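Local coordinates for Myo-inositol 2-dehydrogenase (Lactobacillus plantarum WCFS1, PDB 3CEA), which probably catalyses the NAD-dependent oxidation of myo-inositol to scyllo-inosose (2-keto-myo-inositol), at residues Gln200-Ala205 / Ala228-Ser233. Numbering follows the deposited sequence.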
# COMPACT_ATOMS: atom_id res chain seq x y z
N GLN A 200 -3.32 -11.02 -29.90
CA GLN A 200 -2.21 -11.73 -30.54
C GLN A 200 -2.11 -13.17 -30.03
O GLN A 200 -2.69 -13.52 -29.00
CB GLN A 200 -0.89 -10.99 -30.27
CG GLN A 200 -0.85 -9.54 -30.77
CD GLN A 200 0.37 -8.76 -30.30
OE1 GLN A 200 1.45 -9.32 -30.07
NE2 GLN A 200 0.22 -7.44 -30.18
N ASP A 201 -1.36 -13.99 -30.76
CA ASP A 201 -1.06 -15.36 -30.36
C ASP A 201 0.44 -15.52 -30.12
O ASP A 201 1.24 -14.85 -30.78
CB ASP A 201 -1.51 -16.35 -31.44
CG ASP A 201 -3.02 -16.58 -31.45
OD1 ASP A 201 -3.69 -16.31 -30.42
OD2 ASP A 201 -3.54 -17.03 -32.49
N PRO A 202 0.84 -16.39 -29.17
CA PRO A 202 2.25 -16.71 -28.98
C PRO A 202 2.81 -17.53 -30.15
O PRO A 202 2.13 -18.43 -30.65
CB PRO A 202 2.26 -17.56 -27.71
CG PRO A 202 0.93 -17.38 -27.09
CD PRO A 202 -0.01 -17.11 -28.21
N VAL A 203 4.03 -17.21 -30.56
CA VAL A 203 4.70 -17.95 -31.64
C VAL A 203 5.88 -18.79 -31.13
O VAL A 203 6.36 -19.67 -31.85
CB VAL A 203 5.16 -17.01 -32.79
CG1 VAL A 203 3.96 -16.33 -33.44
CG2 VAL A 203 6.17 -15.98 -32.29
N GLN A 204 6.31 -18.53 -29.90
CA GLN A 204 7.48 -19.19 -29.33
C GLN A 204 7.38 -19.24 -27.81
O GLN A 204 6.92 -18.29 -27.18
CB GLN A 204 8.76 -18.45 -29.74
CG GLN A 204 10.04 -19.25 -29.56
CD GLN A 204 11.25 -18.52 -30.12
OE1 GLN A 204 11.70 -17.52 -29.56
NE2 GLN A 204 11.77 -19.03 -31.22
N ALA A 205 7.82 -20.35 -27.23
CA ALA A 205 7.74 -20.56 -25.79
C ALA A 205 9.03 -21.14 -25.21
O ALA A 205 9.63 -22.05 -25.77
CB ALA A 205 6.56 -21.46 -25.43
N ALA A 228 7.33 -19.65 -17.64
CA ALA A 228 7.36 -19.59 -19.10
C ALA A 228 7.54 -18.17 -19.61
O ALA A 228 6.94 -17.23 -19.09
CB ALA A 228 6.09 -20.19 -19.69
N GLN A 229 8.38 -18.01 -20.64
CA GLN A 229 8.47 -16.77 -21.39
C GLN A 229 7.94 -17.01 -22.80
O GLN A 229 8.17 -18.07 -23.37
CB GLN A 229 9.90 -16.24 -21.42
CG GLN A 229 10.01 -14.81 -21.96
CD GLN A 229 11.37 -14.19 -21.71
OE1 GLN A 229 11.82 -14.07 -20.57
NE2 GLN A 229 12.04 -13.78 -22.79
N LEU A 230 7.22 -16.02 -23.33
CA LEU A 230 6.54 -16.16 -24.62
C LEU A 230 6.81 -14.99 -25.57
O LEU A 230 6.86 -13.83 -25.15
CB LEU A 230 5.02 -16.30 -24.43
CG LEU A 230 4.40 -17.32 -23.45
CD1 LEU A 230 2.92 -17.04 -23.29
CD2 LEU A 230 4.61 -18.76 -23.90
N LYS A 231 6.96 -15.32 -26.84
CA LYS A 231 7.06 -14.33 -27.90
C LYS A 231 5.71 -14.28 -28.60
O LYS A 231 5.22 -15.32 -29.06
CB LYS A 231 8.18 -14.70 -28.88
CG LYS A 231 8.54 -13.62 -29.88
CD LYS A 231 9.60 -14.09 -30.86
CE LYS A 231 10.01 -12.96 -31.81
NZ LYS A 231 11.05 -13.39 -32.79
N MSE A 232 5.10 -13.10 -28.66
CA MSE A 232 3.79 -12.94 -29.30
C MSE A 232 3.94 -12.57 -30.78
O MSE A 232 4.99 -12.10 -31.21
CB MSE A 232 2.92 -11.91 -28.57
CG MSE A 232 2.78 -12.13 -27.07
SE MSE A 232 1.95 -13.81 -26.56
CE MSE A 232 0.15 -13.47 -27.18
N SER A 233 2.86 -12.78 -31.53
CA SER A 233 2.84 -12.61 -32.99
C SER A 233 3.09 -11.18 -33.48
O SER A 233 3.41 -10.98 -34.66
CB SER A 233 1.52 -13.13 -33.57
OG SER A 233 0.40 -12.49 -32.98
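The selenomethionine Met232 lays its SE and CE over one face of the Pro202 ring, with SE 3.8 Å from Pro202 CG. The two residues form the non-hydrogen-bonded pair where strand 202-210 begins and strand 225-232 ends, antiparallel neighbours in the mixed sheet of the C-terminal domain. A classic beta bulge follows, in which Val203 and Gln204 both face Lys231.

Leu230 CD1 approaches Pro202 CG from the rim of the ring. Met232 reaches the face because its chain folds back at chi2 (-61°) and chi3 (-69°). From the loop just before the strand, the Gln200 amide sends OE1 to within 3.3 Å of Met232 CB. OE1 also takes a weak hydrogen bond from Asp234 N.

At the bulge Lys231 O accepts a nearly straight bond from Val203 N (2.7 Å) and a weak one from Gln204 N (3.5 Å). Lys231 N returns a bond to Gln204 O at 3.0 Å.

Beyond the bulge the side chains pair on two faces. Ala205 CB meets Leu230 CD2 at 3.7 Å, under helix 319-338. Gln204 and Lys231 touch through their CB atoms on the other face. There Gln204 OE1 bonds Tyr206 OH of the second subunit.

At the strand end Ser233 N donates to Asp201 O, and Ser233 OG accepts from Asp201 N at 3.2 Å.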